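Local coordinates for protein halorhodopsin (Halobacterium salinarum, PDB 2JAF) that pumps chloride ions across the membrane of Halobacterium salinarum, driven by light that its bound retinal chromophore absorbs, at residues Ser32-Val37 and Gly79-Leu84; Arg52-Gly57 and Trp252-Glu257; Phe160-Tyr165 and Ile212-Gly217. The protein carries 2 engineered substitutions. All blocks are in the same frame, centred on the assembly; numbering follows the deposited sequence.

Contact 1. Residues Ser32-Val37 and Gly79-Leu84; sequences SLWVNV and GLLSGL
L81 reaches from the end of one helix to pack among L33, W34 and V37 of another, and this is the tightly packed part of the contact. L81 CD1 stands over the centre of the W34 six-membered ring, 3.4 Å from the centroid and only 6° off the ring normal, a CH-pi contact made squarely on the indole face. The other methyl divides its contacts: L81 CD2 lies 3.6 Å from W34 NE1, over the pyrrole part of the same face, and 3.6 Å from L33 CB. V37 CG2 also meets L81 CD1 at 3.7 Å. A chi1 of -85° sets CG of L81 anti to the carbonyl carbon, and chi2 of 174° then turns the two methyls to L33 and W34. These are neighbouring members of the seven-helix bundle of the microbial rhodopsins: helix 27-50 packs against the last turn of helix 58-82, which G83 ends with positive phi. Beyond L81 the contact thins toward the bundle interior, where L33 crosses L80 at about a right angle and a single methyl pair, CD2 of L33 with CD1 of L80, meets at 3.9 Å. At the opposite margin W34 is largely exposed, although F160 of a second subunit packs on both W34 and L81 there.

Contact 2. Residues Arg52-Gly57 and Trp252-Glu257; sequences RTIRPG and WVANNE
A surface contact between a loop and a helix end joins residues 52-57, which link helix 27-50 to helix 58-82, to the C-terminal end of helix 227-255 and the start of the short helix 257-261. E257 is the main contributor from the helical side. Its carboxylate reaches the loop backbone, where E257 OE1 accepts a weak hydrogen bond from R55 N at 3.3 Å, with an N-H...O angle of 156°. The CG of E257 lies anti to its carbonyl carbon (chi1 -77°) and the chain beyond is extended, which carries the carboxylate across to the loop. E257 OE1 also touches I54 CD1 at 3.3 Å, roughly at a right angle to the direction of R55 N. T53 O lies equally near E257 OE1, but both are acceptors and no bond joins them, so the carboxylate is probably held only lightly here.

R55 meets the glutamate through its aliphatic part rather than its charge. R55 CD packs 3.5 Å from E257 CB, and R55 CG lies 3.6 Å from E257 CD. The chain then bends at chi3 (-62°); R55 NE remains 5.3 Å from E257 OE2, and the guanidinium and carboxylate planes stand perpendicular. Opposite charges at this separation may attract, but they form no salt bridge. I54, which is buried, sets CD1 3.7 Å from A254 CB, while P59 and R60 of helix 58-82 also touch the isoleucine. Here the interhelical loop after the first helix meets the end of the last transmembrane helix, on what is by family analogy the cytoplasmic side of the seven-helix, bacteriorhodopsin-like bundle.

Contact 3. Residues Phe160-Tyr165 and Ile212-Gly217; sequences FRWAFY and IVWAVG. With BOG (octyl beta-D-glucopyranoside), chain F; RET (retinal), chain G.
The helical segments 160-165 and 212-216 run nearly antiparallel (168°) with their axes 12.5 Å apart, a wide spacing filled by large side chains. W162, Y165 and W214 form an aromatic cluster between two helices of the seven-helix rhodopsin bundle, and Y165 and W214 belong to the retinal pocket. W214 points an edge at the face of W162 in a T-shaped pair, centroids 5.5 Å apart and planes at 86°. Against Y165 the same indole lies obliquely, with Y165 CD2 tight against W214 CE3 at 3.3 Å. A chi1 of 178° swings the Y165 ring toward the facing helix, where Y165 OH lies 3.7 Å from A215 CB; it is hydrogen-bonded to P211 O. Y165 lies between retinal C4 over one face and W162 CZ3 over the centre of the other, and retinal C2 packs over one face of W214. R161 NH2 comes obliquely within 4.0 Å of W214 CZ2; the guanidinium's hydrogen bonds go to the backbone oxygens of T154, A152 and E219. On the face of W162 turned from W214 runs the chain of bound octyl glucoside, whose O2 accepts a hydrogen bond from W162 NE1, in the ring plane, at 2.8 Å.

In the fold
The three contacts lie in one seven-helix bundle and do not touch. Contacts 1 and 3 are in series along the chain, their centres about 22 Å apart; contact 1 joins helices 27-50 and 58-82, contact 3 helices 158-180 and 193-216. Contact 2, about 32 Å from contact 1 and about 40 Å from contact 3 between centres, lies across the chain's centre from contact 3. Its segments alternate with those of contact 1 and enclose contact 3 in the sequence, bringing the loop after the first helix to the end of helix 227-255. Contact 2 joins the two ends of the helix order, contacts 1 and 3 neighbouring helices, and only contact 3 supplies residues of the retinal pocket.

Contact 1. Residues Ser32-Val37 and Gly79-Leu84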
loop_
_atom_site.group_PDB
_atom_site.type_symbol
_atom_site.label_atom_id
_atom_site.label_comp_id
_atom_site.label_asym_id
_atom_site.label_seq_id
_atom_site.Cartn_x
_atom_site.Cartn_y
_atom_site.Cartn_z
ATOM N N SER A 32 -27.252 1.466 10.816
ATOM C CA SER A 32 -26.024 2.255 10.883
ATOM C C SER A 32 -25.164 2.062 9.635
ATOM O O SER A 32 -24.311 2.895 9.321
ATOM C CB SER A 32 -25.210 1.876 12.126
ATOM O OG SER A 32 -24.624 0.593 11.985
ATOM N N LEU A 33 -25.384 0.961 8.922
ATOM C CA LEU A 33 -24.619 0.680 7.716
ATOM C C LEU A 33 -25.348 1.152 6.455
ATOM O O LEU A 33 -24.763 1.831 5.609
ATOM C CB LEU A 33 -24.328 -0.821 7.620
ATOM C CG LEU A 33 -23.690 -1.439 8.867
ATOM C CD1 LEU A 33 -23.516 -2.941 8.660
ATOM C CD2 LEU A 33 -22.347 -0.771 9.149
ATOM N N TRP A 34 -26.622 0.798 6.325
ATOM C CA TRP A 34 -27.390 1.209 5.150
ATOM C C TRP A 34 -27.501 2.719 5.040
ATOM O O TRP A 34 -27.493 3.266 3.938
ATOM C CB TRP A 34 -28.797 0.606 5.176
ATOM C CG TRP A 34 -28.835 -0.826 4.750
ATOM C CD1 TRP A 34 -29.182 -1.902 5.517
ATOM C CD2 TRP A 34 -28.500 -1.345 3.456
ATOM N NE1 TRP A 34 -29.080 -3.062 4.780
ATOM C CE2 TRP A 34 -28.663 -2.749 3.513
ATOM C CE3 TRP A 34 -28.076 -0.762 2.254
ATOM C CZ2 TRP A 34 -28.418 -3.579 2.412
ATOM C CZ3 TRP A 34 -27.830 -1.589 1.158
ATOM C CH2 TRP A 34 -28.003 -2.984 1.248
ATOM N N VAL A 35 -27.600 3.391 6.181
ATOM C CA VAL A 35 -27.722 4.841 6.182
ATOM C C VAL A 35 -26.546 5.483 5.450
ATOM O O VAL A 35 -26.732 6.432 4.690
ATOM C CB VAL A 35 -27.805 5.407 7.626
ATOM C CG1 VAL A 35 -26.538 5.079 8.399
ATOM C CG2 VAL A 35 -28.013 6.912 7.582
ATOM N N ASN A 36 -25.333 4.970 5.652
ATOM C CA ASN A 36 -24.196 5.578 4.976
ATOM C C ASN A 36 -23.975 5.127 3.544
ATOM O O ASN A 36 -23.271 5.789 2.789
ATOM C CB ASN A 36 -22.918 5.440 5.810
ATOM C CG ASN A 36 -22.826 6.521 6.874
ATOM O OD1 ASN A 36 -23.586 7.496 6.841
ATOM N ND2 ASN A 36 -21.901 6.369 7.810
ATOM N N VAL A 37 -24.567 4.004 3.155
ATOM C CA VAL A 37 -24.442 3.591 1.766
ATOM C C VAL A 37 -25.230 4.655 1.000
ATOM O O VAL A 37 -24.807 5.133 -0.052
ATOM C CB VAL A 37 -25.071 2.202 1.520
ATOM C CG1 VAL A 37 -25.233 1.962 0.022
ATOM C CG2 VAL A 37 -24.180 1.118 2.116
ATOM N N GLY A 79 -18.586 -3.837 2.301
ATOM C CA GLY A 79 -17.805 -4.915 2.883
ATOM C C GLY A 79 -18.445 -5.345 4.189
ATOM O O GLY A 79 -18.580 -6.540 4.471
ATOM N N LEU A 80 -18.858 -4.360 4.986
ATOM C CA LEU A 80 -19.498 -4.643 6.266
ATOM C C LEU A 80 -20.875 -5.282 6.090
ATOM O O LEU A 80 -21.171 -6.317 6.682
ATOM C CB LEU A 80 -19.635 -3.352 7.081
ATOM C CG LEU A 80 -18.328 -2.631 7.428
ATOM C CD1 LEU A 80 -18.634 -1.354 8.214
ATOM C CD2 LEU A 80 -17.428 -3.556 8.235
ATOM N N LEU A 81 -21.720 -4.653 5.281
ATOM C CA LEU A 81 -23.064 -5.166 5.044
ATOM C C LEU A 81 -23.051 -6.610 4.560
ATOM O O LEU A 81 -23.829 -7.446 5.038
ATOM C CB LEU A 81 -23.788 -4.284 4.018
ATOM C CG LEU A 81 -24.480 -3.034 4.572
ATOM C CD1 LEU A 81 -25.019 -2.182 3.431
ATOM C CD2 LEU A 81 -25.608 -3.458 5.502
ATOM N N SER A 82 -22.160 -6.901 3.618
ATOM C CA SER A 82 -22.053 -8.241 3.049
ATOM C C SER A 82 -21.465 -9.267 4.014
ATOM O O SER A 82 -21.585 -10.472 3.790
ATOM C CB SER A 82 -21.185 -8.205 1.797
ATOM O OG SER A 82 -19.819 -8.080 2.147
ATOM N N GLY A 83 -20.821 -8.791 5.076
ATOM C CA GLY A 83 -20.212 -9.704 6.030
ATOM C C GLY A 83 -18.789 -10.073 5.639
ATOM O O GLY A 83 -18.083 -10.735 6.396
ATOM N N LEU A 84 -18.353 -9.641 4.458
ATOM C CA LEU A 84 -17.004 -9.952 3.991
ATOM C C LEU A 84 -15.931 -9.484 4.968
ATOM O O LEU A 84 -14.988 -10.216 5.266
ATOM C CB LEU A 84 -16.749 -9.304 2.621
ATOM C CG LEU A 84 -15.324 -9.464 2.066
ATOM C CD1 LEU A 84 -15.085 -10.921 1.696
ATOM C CD2 LEU A 84 -15.132 -8.575 0.835
#

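Contact 2. Residues Arg52-Gly57 and Trp252-Glu257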
loop_
_atom_site.group_PDB
_atom_site.type_symbol
_atom_site.label_atom_id
_atom_site.label_comp_id
_atom_site.label_asym_id
_atom_site.label_seq_id
_atom_site.Cartn_x
_atom_site.Cartn_y
_atom_site.Cartn_z
ATOM N N ARG A 52 -19.246 20.193 -11.983
ATOM C CA ARG A 52 -19.690 20.376 -13.362
ATOM C C ARG A 52 -18.890 21.425 -14.123
ATOM O O ARG A 52 -18.506 21.202 -15.270
ATOM C CB ARG A 52 -21.178 20.742 -13.399
ATOM C CG ARG A 52 -21.531 22.013 -12.648
ATOM C CD ARG A 52 -23.027 22.274 -12.682
ATOM N NE ARG A 52 -23.386 23.463 -11.915
ATOM C CZ ARG A 52 -24.622 23.943 -11.809
ATOM N NH1 ARG A 52 -25.627 23.333 -12.425
ATOM N NH2 ARG A 52 -24.853 25.033 -11.091
ATOM N N THR A 53 -18.632 22.563 -13.489
ATOM C CA THR A 53 -17.882 23.627 -14.145
ATOM C C THR A 53 -16.581 23.991 -13.436
ATOM O O THR A 53 -16.249 25.170 -13.299
ATOM C CB THR A 53 -18.741 24.900 -14.295
ATOM O OG1 THR A 53 -19.209 25.323 -13.008
ATOM C CG2 THR A 53 -19.932 24.632 -15.200
ATOM N N ILE A 54 -15.847 22.976 -12.989
ATOM C CA ILE A 54 -14.572 23.194 -12.312
ATOM C C ILE A 54 -13.450 23.261 -13.339
ATOM O O ILE A 54 -13.234 22.318 -14.099
ATOM C CB ILE A 54 -14.265 22.060 -11.305
ATOM C CG1 ILE A 54 -15.224 22.147 -10.119
ATOM C CG2 ILE A 54 -12.822 22.157 -10.822
ATOM C CD1 ILE A 54 -15.126 23.449 -9.347
ATOM N N ARG A 55 -12.738 24.383 -13.359
ATOM C CA ARG A 55 -11.643 24.572 -14.302
ATOM C C ARG A 55 -10.546 23.536 -14.096
ATOM O O ARG A 55 -10.296 23.098 -12.973
ATOM C CB ARG A 55 -11.054 25.976 -14.155
ATOM C CG ARG A 55 -10.544 26.294 -12.762
ATOM C CD ARG A 55 -9.911 27.674 -12.722
ATOM N NE ARG A 55 -8.747 27.761 -13.598
ATOM C CZ ARG A 55 -8.036 28.868 -13.789
ATOM N NH1 ARG A 55 -8.370 29.990 -13.166
ATOM N NH2 ARG A 55 -6.988 28.852 -14.603
ATOM N N PRO A 56 -9.872 23.132 -15.186
ATOM C CA PRO A 56 -8.792 22.141 -15.133
ATOM C C PRO A 56 -7.592 22.618 -14.320
ATOM O O PRO A 56 -7.449 23.809 -14.045
ATOM C CB PRO A 56 -8.456 21.923 -16.607
ATOM C CG PRO A 56 -8.750 23.256 -17.216
ATOM C CD PRO A 56 -10.066 23.616 -16.566
ATOM N N GLY A 57 -6.733 21.681 -13.934
ATOM C CA GLY A 57 -5.564 22.031 -13.148
ATOM C C GLY A 57 -5.721 21.644 -11.687
ATOM O O GLY A 57 -6.209 20.558 -11.375
ATOM N N TRP A 252 -15.599 25.344 -1.304
ATOM C CA TRP A 252 -14.652 26.448 -1.231
ATOM C C TRP A 252 -13.818 26.489 -2.507
ATOM O O TRP A 252 -13.618 27.553 -3.093
ATOM C CB TRP A 252 -13.721 26.297 -0.024
ATOM C CG TRP A 252 -12.877 27.525 0.213
ATOM C CD1 TRP A 252 -13.209 28.618 0.967
ATOM C CD2 TRP A 252 -11.604 27.814 -0.373
ATOM N NE1 TRP A 252 -12.218 29.572 0.883
ATOM C CE2 TRP A 252 -11.223 29.104 0.067
ATOM C CE3 TRP A 252 -10.748 27.111 -1.233
ATOM C CZ2 TRP A 252 -10.020 29.705 -0.325
ATOM C CZ3 TRP A 252 -9.551 27.711 -1.623
ATOM C CH2 TRP A 252 -9.202 28.996 -1.167
ATOM N N VAL A 253 -13.330 25.327 -2.928
ATOM C CA VAL A 253 -12.522 25.237 -4.137
ATOM C C VAL A 253 -13.279 25.769 -5.355
ATOM O O VAL A 253 -12.703 26.459 -6.197
ATOM C CB VAL A 253 -12.079 23.775 -4.400
ATOM C CG1 VAL A 253 -11.412 23.659 -5.764
ATOM C CG2 VAL A 253 -11.108 23.329 -3.311
ATOM N N ALA A 254 -14.570 25.461 -5.442
ATOM C CA ALA A 254 -15.383 25.916 -6.570
ATOM C C ALA A 254 -15.529 27.436 -6.593
ATOM O O ALA A 254 -15.582 28.048 -7.664
ATOM C CB ALA A 254 -16.761 25.261 -6.523
ATOM N N ASN A 255 -15.587 28.044 -5.410
ATOM C CA ASN A 255 -15.734 29.493 -5.295
ATOM C C ASN A 255 -14.401 30.234 -5.220
ATOM O O ASN A 255 -14.374 31.460 -5.086
ATOM C CB ASN A 255 -16.562 29.838 -4.055
ATOM C CG ASN A 255 -17.981 29.318 -4.140
ATOM O OD1 ASN A 255 -18.717 29.644 -5.072
ATOM N ND2 ASN A 255 -18.374 28.506 -3.165
ATOM N N ASN A 256 -13.300 29.496 -5.313
ATOM C CA ASN A 256 -11.975 30.103 -5.230
ATOM C C ASN A 256 -10.981 29.448 -6.185
ATOM O O ASN A 256 -9.807 29.266 -5.855
ATOM C CB ASN A 256 -11.466 30.009 -3.787
ATOM C CG ASN A 256 -12.353 30.762 -2.809
ATOM O OD1 ASN A 256 -12.232 31.975 -2.653
ATOM N ND2 ASN A 256 -13.265 30.045 -2.158
ATOM N N GLU A 257 -11.460 29.107 -7.378
ATOM C CA GLU A 257 -10.633 28.471 -8.395
ATOM C C GLU A 257 -9.342 29.230 -8.700
ATOM O O GLU A 257 -8.288 28.615 -8.868
ATOM C CB GLU A 257 -11.443 28.287 -9.679
ATOM C CG GLU A 257 -12.418 27.117 -9.632
ATOM C CD GLU A 257 -13.446 27.172 -10.744
ATOM O OE1 GLU A 257 -14.170 26.173 -10.940
ATOM O OE2 GLU A 257 -13.536 28.220 -11.420
#

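Contact 3. Residues Phe160-Tyr165 and Ile212-Gly217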
loop_
_atom_site.group_PDB
_atom_site.type_symbol
_atom_site.label_atom_id
_atom_site.label_comp_id
_atom_site.label_asym_id
_atom_site.label_seq_id
_atom_site.Cartn_x
_atom_site.Cartn_y
_atom_site.Cartn_z
ATOM N N PHE A 160 -1.324 -6.675 24.751
ATOM C CA PHE A 160 -0.954 -6.391 23.372
ATOM C C PHE A 160 -2.016 -5.612 22.603
ATOM O O PHE A 160 -1.682 -4.813 21.725
ATOM C CB PHE A 160 -0.597 -7.691 22.651
ATOM C CG PHE A 160 0.604 -8.383 23.237
ATOM C CD1 PHE A 160 1.842 -7.751 23.248
ATOM C CD2 PHE A 160 0.494 -9.656 23.789
ATOM C CE1 PHE A 160 2.962 -8.380 23.804
ATOM C CE2 PHE A 160 1.607 -10.296 24.348
ATOM C CZ PHE A 160 2.839 -9.661 24.357
ATOM N N ARG A 161 -3.289 -5.831 22.927
ATOM C CA ARG A 161 -4.360 -5.089 22.262
ATOM C C ARG A 161 -4.154 -3.600 22.552
ATOM O O ARG A 161 -4.194 -2.767 21.647
ATOM C CB ARG A 161 -5.737 -5.522 22.781
ATOM C CG ARG A 161 -6.162 -6.928 22.378
ATOM C CD ARG A 161 -7.540 -7.276 22.939
ATOM N NE ARG A 161 -8.624 -6.451 22.392
ATOM C CZ ARG A 161 -9.214 -6.661 21.216
ATOM N NH1 ARG A 161 -8.829 -7.674 20.450
ATOM N NH2 ARG A 161 -10.196 -5.866 20.805
ATOM N N TRP A 162 -3.920 -3.270 23.818
ATOM C CA TRP A 162 -3.725 -1.876 24.192
ATOM C C TRP A 162 -2.374 -1.305 23.787
ATOM O O TRP A 162 -2.249 -0.093 23.574
ATOM C CB TRP A 162 -3.967 -1.693 25.693
ATOM C CG TRP A 162 -5.434 -1.717 26.027
ATOM C CD1 TRP A 162 -6.132 -2.749 26.585
ATOM C CD2 TRP A 162 -6.389 -0.676 25.774
ATOM N NE1 TRP A 162 -7.464 -2.415 26.692
ATOM C CE2 TRP A 162 -7.650 -1.151 26.204
ATOM C CE3 TRP A 162 -6.303 0.611 25.222
ATOM C CZ2 TRP A 162 -8.823 -0.383 26.100
ATOM C CZ3 TRP A 162 -7.470 1.379 25.117
ATOM C CH2 TRP A 162 -8.714 0.874 25.557
ATOM N N ALA A 163 -1.356 -2.153 23.678
ATOM C CA ALA A 163 -0.053 -1.660 23.251
ATOM C C ALA A 163 -0.177 -1.197 21.793
ATOM O O ALA A 163 0.407 -0.186 21.400
ATOM C CB ALA A 163 1.007 -2.761 23.382
ATOM N N PHE A 164 -0.947 -1.929 20.987
ATOM C CA PHE A 164 -1.141 -1.535 19.590
ATOM C C PHE A 164 -1.939 -0.228 19.539
ATOM O O PHE A 164 -1.675 0.647 18.707
ATOM C CB PHE A 164 -1.892 -2.620 18.806
ATOM C CG PHE A 164 -0.999 -3.687 18.216
ATOM C CD1 PHE A 164 0.033 -3.348 17.342
ATOM C CD2 PHE A 164 -1.213 -5.034 18.513
ATOM C CE1 PHE A 164 0.842 -4.339 16.763
ATOM C CE2 PHE A 164 -0.411 -6.034 17.942
ATOM C CZ PHE A 164 0.617 -5.684 17.066
ATOM N N TYR A 165 -2.919 -0.105 20.428
ATOM C CA TYR A 165 -3.743 1.100 20.489
ATOM C C TYR A 165 -2.829 2.288 20.771
ATOM O O TYR A 165 -2.962 3.339 20.152
ATOM C CB TYR A 165 -4.807 0.957 21.587
ATOM C CG TYR A 165 -5.707 2.168 21.786
ATOM C CD1 TYR A 165 -5.288 3.261 22.552
ATOM C CD2 TYR A 165 -6.988 2.203 21.235
ATOM C CE1 TYR A 165 -6.138 4.364 22.767
ATOM C CE2 TYR A 165 -7.840 3.298 21.437
ATOM C CZ TYR A 165 -7.407 4.370 22.203
ATOM O OH TYR A 165 -8.240 5.450 22.384
ATOM N N ILE A 212 -11.793 7.388 20.640
ATOM C CA ILE A 212 -12.647 7.448 21.824
ATOM C C ILE A 212 -13.710 6.363 21.698
ATOM O O ILE A 212 -13.991 5.642 22.654
ATOM C CB ILE A 212 -13.325 8.832 21.958
ATOM C CG1 ILE A 212 -12.259 9.880 22.283
ATOM C CG2 ILE A 212 -14.398 8.800 23.042
ATOM C CD1 ILE A 212 -12.792 11.298 22.408
ATOM N N VAL A 213 -14.303 6.249 20.512
ATOM C CA VAL A 213 -15.325 5.238 20.280
ATOM C C VAL A 213 -14.716 3.851 20.480
ATOM O O VAL A 213 -15.326 2.989 21.113
ATOM C CB VAL A 213 -15.899 5.326 18.841
ATOM C CG1 VAL A 213 -16.778 4.113 18.557
ATOM C CG2 VAL A 213 -16.730 6.600 18.682
ATOM N N TRP A 214 -13.516 3.640 19.946
ATOM C CA TRP A 214 -12.858 2.336 20.075
ATOM C C TRP A 214 -12.653 1.979 21.544
ATOM O O TRP A 214 -12.964 0.863 21.978
ATOM C CB TRP A 214 -11.495 2.339 19.379
ATOM C CG TRP A 214 -10.954 0.948 19.104
ATOM C CD1 TRP A 214 -11.136 0.215 17.972
ATOM C CD2 TRP A 214 -10.170 0.129 19.990
ATOM N NE1 TRP A 214 -10.514 -1.010 18.090
ATOM C CE2 TRP A 214 -9.916 -1.087 19.319
ATOM C CE3 TRP A 214 -9.661 0.306 21.283
ATOM C CZ2 TRP A 214 -9.170 -2.127 19.899
ATOM C CZ3 TRP A 214 -8.916 -0.734 21.863
ATOM C CH2 TRP A 214 -8.681 -1.929 21.167
ATOM N N ALA A 215 -12.132 2.939 22.305
ATOM C CA ALA A 215 -11.868 2.744 23.727
ATOM C C ALA A 215 -13.122 2.569 24.578
ATOM O O ALA A 215 -13.133 1.765 25.508
ATOM C CB ALA A 215 -11.042 3.911 24.266
ATOM N N VAL A 216 -14.168 3.332 24.281
ATOM C CA VAL A 216 -15.405 3.243 25.050
ATOM C C VAL A 216 -16.249 2.034 24.646
ATOM O O VAL A 216 -16.933 1.434 25.487
ATOM C CB VAL A 216 -16.237 4.541 24.893
ATOM C CG1 VAL A 216 -17.598 4.394 25.566
ATOM C CG2 VAL A 216 -15.473 5.703 25.502
ATOM N N GLY A 217 -16.174 1.674 23.367
ATOM C CA GLY A 217 -16.935 0.551 22.841
ATOM C C GLY A 217 -16.498 -0.852 23.228
ATOM O O GLY A 217 -15.537 -1.051 23.969
HETATM C C1 BOG F . -9.038 -2.642 30.338
HETATM O O1 BOG F . -7.687 -2.610 29.872
HETATM C C2 BOG F . -9.911 -3.550 29.408
HETATM O O2 BOG F . -9.864 -3.058 28.064
HETATM C C3 BOG F . -11.376 -3.577 29.945
HETATM O O3 BOG F . -12.197 -4.394 29.114
HETATM C C4 BOG F . -11.364 -4.124 31.394
HETATM O O4 BOG F . -12.691 -4.173 31.928
HETATM C C5 BOG F . -10.461 -3.217 32.296
HETATM O O5 BOG F . -9.106 -3.163 31.733
HETATM C C6 BOG F . -10.414 -3.757 33.738
HETATM O O6 BOG F . -9.581 -4.916 33.853
HETATM C "C1'" BOG F . -6.848 -1.787 30.684
HETATM C "C2'" BOG F . -5.640 -1.357 29.894
HETATM C "C3'" BOG F . -5.810 0.086 29.502
HETATM C "C4'" BOG F . -4.635 0.613 28.704
HETATM C "C5'" BOG F . -4.853 2.072 28.328
HETATM C "C6'" BOG F . -3.876 2.500 27.245
HETATM C "C7'" BOG F . -4.067 3.936 26.850
HETATM C "C8'" BOG F . -3.075 4.313 25.774
HETATM C C1 RET G . -8.126 3.753 16.079
HETATM C C2 RET G . -7.692 2.853 17.331
HETATM C C3 RET G . -6.217 2.969 17.787
HETATM C C4 RET G . -5.871 4.474 18.195
HETATM C C5 RET G . -6.278 5.563 17.123
HETATM C C6 RET G . -7.382 5.248 16.079
HETATM C C7 RET G . -7.652 6.280 15.021
HETATM C C8 RET G . -8.442 6.277 13.913
HETATM C C9 RET G . -8.769 7.441 13.133
HETATM C C10 RET G . -9.699 7.105 12.147
HETATM C C11 RET G . -10.236 8.005 11.252
HETATM C C12 RET G . -11.212 7.577 10.339
HETATM C C13 RET G . -11.775 8.436 9.308
HETATM C C14 RET G . -12.705 7.747 8.474
HETATM C C15 RET G . -13.232 8.234 7.302
HETATM C C16 RET G . -7.701 2.893 14.833
HETATM C C17 RET G . -9.735 3.868 16.166
HETATM C C18 RET G . -5.537 6.887 17.222
HETATM C C19 RET G . -8.235 8.931 13.526
HETATM C C20 RET G . -11.420 9.929 9.181
#